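Long-range contact in sorbitol dehydrogenase (Gluconobacter oxydans, PDB 5ITG), which probably oxidises D-sorbitol to L-sorbose with a nicotinamide cofactor, as a two-domain member of the mannitol dehydrogenase family: residues I295-F307 with G377-V389. Residues are numbered along the deposited sequence; the frame is centred on the assembly and turned at random.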
loop_
_atom_site.group_PDB
_atom_site.type_symbol
_atom_site.label_atom_id
_atom_site.label_comp_id
_atom_site.label_asym_id
_atom_site.label_seq_id
_atom_site.Cartn_x
_atom_site.Cartn_y
_atom_site.Cartn_z
ATOM N N ILE A 295 10.973 1.344 0.064
ATOM C CA ILE A 295 11.443 0.120 -0.579
ATOM C C ILE A 295 12.741 -0.426 0.029
ATOM O O ILE A 295 12.834 -1.610 0.379
ATOM C CB ILE A 295 11.678 0.359 -2.093
ATOM C CG1 ILE A 295 10.334 0.538 -2.805
ATOM C CG2 ILE A 295 12.457 -0.805 -2.709
ATOM C CD1 ILE A 295 10.483 1.006 -4.237
ATOM N N ARG A 296 13.734 0.448 0.181
ATOM C CA ARG A 296 15.036 0.009 0.661
ATOM C C ARG A 296 15.249 -0.120 2.164
ATOM O O ARG A 296 16.259 -0.695 2.595
ATOM C CB ARG A 296 16.123 0.899 0.047
ATOM C CG ARG A 296 16.145 0.837 -1.494
ATOM C CD ARG A 296 17.254 1.709 -2.065
ATOM N NE ARG A 296 18.539 1.316 -1.511
ATOM C CZ ARG A 296 19.601 2.117 -1.420
ATOM N NH1 ARG A 296 19.541 3.377 -1.855
ATOM N NH2 ARG A 296 20.721 1.661 -0.876
HETATM N N MSE A 297 14.322 0.412 2.955
HETATM C CA MSE A 297 14.415 0.294 4.410
HETATM C C MSE A 297 13.274 -0.555 4.989
HETATM O O MSE A 297 13.537 -1.522 5.691
HETATM C CB MSE A 297 14.436 1.676 5.065
HETATM C CG MSE A 297 15.748 2.429 4.836
HETATM SE SE MSE A 297 15.837 4.043 5.872
HETATM C CE MSE A 297 16.110 3.221 7.613
ATOM N N LEU A 298 12.017 -0.215 4.687
ATOM C CA LEU A 298 10.895 -0.986 5.227
ATOM C C LEU A 298 10.759 -2.361 4.569
ATOM O O LEU A 298 10.794 -3.389 5.253
ATOM C CB LEU A 298 9.570 -0.223 5.078
ATOM C CG LEU A 298 8.332 -0.963 5.619
ATOM C CD1 LEU A 298 8.360 -0.967 7.126
ATOM C CD2 LEU A 298 7.057 -0.298 5.128
ATOM N N ASN A 299 10.608 -2.378 3.245
ATOM C CA ASN A 299 10.456 -3.633 2.510
ATOM C C ASN A 299 11.719 -4.492 2.587
ATOM O O ASN A 299 11.650 -5.701 2.840
ATOM C CB ASN A 299 10.091 -3.346 1.042
ATOM C CG ASN A 299 8.822 -2.516 0.905
ATOM O OD1 ASN A 299 7.906 -2.608 1.729
ATOM N ND2 ASN A 299 8.753 -1.716 -0.148
ATOM N N ALA A 300 12.872 -3.867 2.361
ATOM C CA ALA A 300 14.151 -4.561 2.429
ATOM C C ALA A 300 14.366 -5.107 3.839
ATOM O O ALA A 300 14.878 -6.216 4.014
ATOM C CB ALA A 300 15.298 -3.597 2.073
ATOM N N GLY A 301 13.996 -4.305 4.836
ATOM C CA GLY A 301 14.165 -4.723 6.223
ATOM C C GLY A 301 13.250 -5.879 6.576
ATOM O O GLY A 301 13.612 -6.759 7.357
ATOM N N HIS A 302 12.054 -5.874 5.999
ATOM C CA HIS A 302 11.086 -6.929 6.257
ATOM C C HIS A 302 11.667 -8.291 5.864
ATOM O O HIS A 302 11.584 -9.243 6.636
ATOM C CB HIS A 302 9.790 -6.652 5.485
ATOM C CG HIS A 302 8.553 -6.795 6.318
ATOM N ND1 HIS A 302 7.348 -6.233 5.960
ATOM C CD2 HIS A 302 8.342 -7.418 7.502
ATOM C CE1 HIS A 302 6.447 -6.499 6.891
ATOM N NE2 HIS A 302 7.025 -7.217 7.838
ATOM N N VAL A 303 12.277 -8.391 4.685
ATOM C CA VAL A 303 12.841 -9.675 4.287
ATOM C C VAL A 303 14.171 -9.987 4.961
ATOM O O VAL A 303 14.493 -11.157 5.166
ATOM C CB VAL A 303 12.996 -9.811 2.757
ATOM C CG1 VAL A 303 11.615 -9.942 2.119
ATOM C CG2 VAL A 303 13.748 -8.630 2.184
HETATM N N MSE A 304 14.943 -8.959 5.313
HETATM C CA MSE A 304 16.217 -9.203 5.995
HETATM C C MSE A 304 15.917 -9.816 7.361
HETATM O O MSE A 304 16.738 -10.536 7.942
HETATM C CB MSE A 304 17.007 -7.902 6.169
HETATM C CG MSE A 304 18.286 -8.056 6.979
HETATM SE SE MSE A 304 19.567 -9.339 6.252
HETATM C CE MSE A 304 20.357 -8.226 4.869
ATOM N N LEU A 305 14.726 -9.528 7.868
ATOM C CA LEU A 305 14.296 -10.072 9.148
ATOM C C LEU A 305 13.689 -11.467 8.967
ATOM O O LEU A 305 14.050 -12.421 9.664
ATOM C CB LEU A 305 13.235 -9.166 9.780
ATOM C CG LEU A 305 12.618 -9.678 11.090
ATOM C CD1 LEU A 305 13.647 -9.573 12.218
ATOM C CD2 LEU A 305 11.384 -8.866 11.439
ATOM N N CYS A 306 12.772 -11.586 8.013
ATOM C CA CYS A 306 12.067 -12.846 7.816
ATOM C C CYS A 306 12.793 -14.015 7.182
ATOM O O CYS A 306 12.480 -15.155 7.503
ATOM C CB CYS A 306 10.744 -12.588 7.090
ATOM S SG CYS A 306 9.562 -11.626 8.093
ATOM N N PHE A 307 13.757 -13.770 6.297
ATOM C CA PHE A 307 14.465 -14.895 5.702
ATOM C C PHE A 307 15.210 -15.680 6.794
ATOM O O PHE A 307 15.067 -16.905 6.894
ATOM C CB PHE A 307 15.435 -14.432 4.599
ATOM C CG PHE A 307 14.754 -13.911 3.346
ATOM C CD1 PHE A 307 13.476 -14.341 2.989
ATOM C CD2 PHE A 307 15.422 -13.040 2.486
ATOM C CE1 PHE A 307 12.876 -13.917 1.801
ATOM C CE2 PHE A 307 14.825 -12.609 1.285
ATOM C CZ PHE A 307 13.554 -13.049 0.947
ATOM N N GLY A 377 9.852 -14.276 -2.827
ATOM C CA GLY A 377 11.109 -13.733 -2.349
ATOM C C GLY A 377 12.044 -13.274 -3.452
ATOM O O GLY A 377 12.838 -12.355 -3.260
ATOM N N CYS A 378 11.954 -13.911 -4.615
ATOM C CA CYS A 378 12.807 -13.545 -5.743
ATOM C C CYS A 378 12.539 -12.114 -6.206
ATOM O O CYS A 378 13.470 -11.314 -6.366
ATOM C CB CYS A 378 12.584 -14.501 -6.915
ATOM S SG CYS A 378 13.501 -14.035 -8.403
ATOM N N SER A 379 11.267 -11.805 -6.437
ATOM C CA SER A 379 10.867 -10.476 -6.881
ATOM C C SER A 379 11.152 -9.440 -5.799
ATOM O O SER A 379 11.483 -8.287 -6.096
ATOM C CB SER A 379 9.373 -10.445 -7.216
ATOM O OG SER A 379 9.050 -11.407 -8.206
ATOM N N LYS A 380 11.019 -9.851 -4.543
ATOM C CA LYS A 380 11.257 -8.935 -3.435
ATOM C C LYS A 380 12.736 -8.606 -3.322
ATOM O O LYS A 380 13.103 -7.455 -3.112
ATOM C CB LYS A 380 10.699 -9.525 -2.135
ATOM C CG LYS A 380 9.175 -9.451 -2.090
ATOM C CD LYS A 380 8.550 -10.145 -0.894
ATOM C CE LYS A 380 7.029 -9.989 -0.940
ATOM N NZ LYS A 380 6.329 -10.885 0.014
ATOM N N VAL A 381 13.583 -9.614 -3.485
ATOM C CA VAL A 381 15.022 -9.400 -3.435
ATOM C C VAL A 381 15.413 -8.474 -4.590
ATOM O O VAL A 381 16.170 -7.526 -4.406
ATOM C CB VAL A 381 15.783 -10.736 -3.556
ATOM C CG1 VAL A 381 17.252 -10.483 -3.823
ATOM C CG2 VAL A 381 15.608 -11.542 -2.267
ATOM N N GLN A 382 14.880 -8.745 -5.780
ATOM C CA GLN A 382 15.190 -7.921 -6.941
ATOM C C GLN A 382 14.804 -6.462 -6.703
ATOM O O GLN A 382 15.600 -5.554 -6.931
ATOM C CB GLN A 382 14.453 -8.435 -8.179
ATOM C CG GLN A 382 14.826 -9.849 -8.596
ATOM C CD GLN A 382 14.015 -10.319 -9.794
ATOM O OE1 GLN A 382 12.832 -10.001 -9.913
ATOM N NE2 GLN A 382 14.643 -11.096 -10.674
ATOM N N VAL A 383 13.586 -6.229 -6.237
ATOM C CA VAL A 383 13.153 -4.855 -6.014
ATOM C C VAL A 383 13.703 -4.182 -4.754
ATOM O O VAL A 383 14.172 -3.044 -4.815
ATOM C CB VAL A 383 11.610 -4.760 -6.010
ATOM C CG1 VAL A 383 11.170 -3.309 -5.795
ATOM C CG2 VAL A 383 11.056 -5.285 -7.347
ATOM N N PHE A 384 13.678 -4.878 -3.621
ATOM C CA PHE A 384 14.130 -4.270 -2.362
ATOM C C PHE A 384 15.627 -4.216 -2.077
ATOM O O PHE A 384 16.089 -3.302 -1.385
ATOM C CB PHE A 384 13.480 -4.966 -1.150
ATOM C CG PHE A 384 12.015 -5.279 -1.313
ATOM C CD1 PHE A 384 11.195 -4.507 -2.125
ATOM C CD2 PHE A 384 11.447 -6.323 -0.594
ATOM C CE1 PHE A 384 9.836 -4.775 -2.212
ATOM C CE2 PHE A 384 10.090 -6.595 -0.675
ATOM C CZ PHE A 384 9.283 -5.823 -1.483
ATOM N N TRP A 385 16.389 -5.184 -2.581
ATOM C CA TRP A 385 17.817 -5.245 -2.270
ATOM C C TRP A 385 18.837 -4.818 -3.330
ATOM O O TRP A 385 19.966 -4.467 -2.983
ATOM C CB TRP A 385 18.187 -6.671 -1.840
ATOM C CG TRP A 385 17.703 -7.119 -0.474
ATOM C CD1 TRP A 385 16.937 -6.417 0.410
ATOM C CD2 TRP A 385 17.990 -8.376 0.152
ATOM N NE1 TRP A 385 16.733 -7.158 1.558
ATOM C CE2 TRP A 385 17.367 -8.366 1.422
ATOM C CE3 TRP A 385 18.719 -9.510 -0.239
ATOM C CZ2 TRP A 385 17.450 -9.446 2.305
ATOM C CZ3 TRP A 385 18.806 -10.586 0.640
ATOM C CH2 TRP A 385 18.174 -10.547 1.899
ATOM N N THR A 386 18.458 -4.840 -4.601
ATOM C CA THR A 386 19.407 -4.520 -5.671
ATOM C C THR A 386 20.224 -3.233 -5.532
ATOM O O THR A 386 21.448 -3.263 -5.664
ATOM C CB THR A 386 18.701 -4.534 -7.047
ATOM O OG1 THR A 386 18.221 -5.859 -7.313
ATOM C CG2 THR A 386 19.672 -4.125 -8.160
ATOM N N GLU A 387 19.576 -2.103 -5.278
ATOM C CA GLU A 387 20.327 -0.852 -5.152
ATOM C C GLU A 387 21.380 -0.931 -4.037
ATOM O O GLU A 387 22.531 -0.532 -4.227
ATOM C CB GLU A 387 19.376 0.318 -4.898
ATOM C CG GLU A 387 20.058 1.686 -4.707
ATOM C CD GLU A 387 20.789 2.179 -5.944
ATOM O OE1 GLU A 387 20.182 2.184 -7.035
ATOM O OE2 GLU A 387 21.970 2.579 -5.821
ATOM N N THR A 388 20.993 -1.462 -2.881
ATOM C CA THR A 388 21.927 -1.580 -1.760
ATOM C C THR A 388 23.136 -2.452 -2.106
ATOM O O THR A 388 24.273 -2.125 -1.747
ATOM C CB THR A 388 21.208 -2.109 -0.510
ATOM O OG1 THR A 388 20.331 -1.085 -0.021
ATOM C CG2 THR A 388 22.206 -2.487 0.588
ATOM N N VAL A 389 22.901 -3.546 -2.817
ATOM C CA VAL A 389 23.995 -4.418 -3.231
ATOM C C VAL A 389 24.879 -3.720 -4.273
ATOM O O VAL A 389 26.104 -3.726 -4.157
ATOM C CB VAL A 389 23.459 -5.749 -3.825
ATOM C CG1 VAL A 389 24.609 -6.573 -4.412
ATOM C CG2 VAL A 389 22.754 -6.542 -2.735
HETATM O O HOH W 1 18.105 -1.790 -2.227
HETATM O O HOH W 2 18.159 -2.225 0.997
#
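Arg296 lays its side chain against Glu387 and Thr388 at one end of a buried crossing between helices 288-312 and 377-394, whose local axes approach to 8.3 Å at 128°. From CB, which sets CG anti to the carbonyl carbon, the chain runs outward: CG passes the carbonyl oxygen of Phe384, and CD rests on CB of Glu387. A bend at chi3 (56°) turns the guanidinium so that CG of Glu387 sits over its centre, 3.3 Å from Arg296 CZ. At the edge, Arg296 NH2 donates in plane to Thr388 OG1 at 2.9 Å, while NE gives the same oxygen a weak second bond. NH1 turns to the carbonyl of Thr341. Cutting the side chain back to an alanine here is likely to leave Thr388 OG1 and the carbonyl of Thr341 without their guanidinium donor and to open a gap beside the methylenes of Glu387.

Further along, Phe384 is a knob among Ile295, Asn299, Ala300 and Val303. CB of Asn299 stands almost exactly on its ring normal, 3.3 Å from the centroid, in a CH-pi contact. Trp385 fills the next hole, with its NE1 bonded to Ala300 O at 3.2 Å; Met304 N reaches that oxygen from the opposite face of the carbonyl plane. Val303 CG2 packs against NE1 and CE2 of the indole. Phe307 then directs its edge at the indole face in an offset edge-to-face pair, planes 80° apart.

Two waters continue the polar end. Where the helix kinks, Thr388 N lacks its bond to the turn before, and one water bridges it to Phe384 O; the other links Arg296 O with Thr388 OG1. Within this all-helical part of the C-terminal domain, the crossing illustrates how a buried helix pair can combine close-fitting aromatic knobs with a few directional bonds: a straight indole N-H to a backbone carbonyl, and an arginine shared between Thr388 and the loop at Thr341.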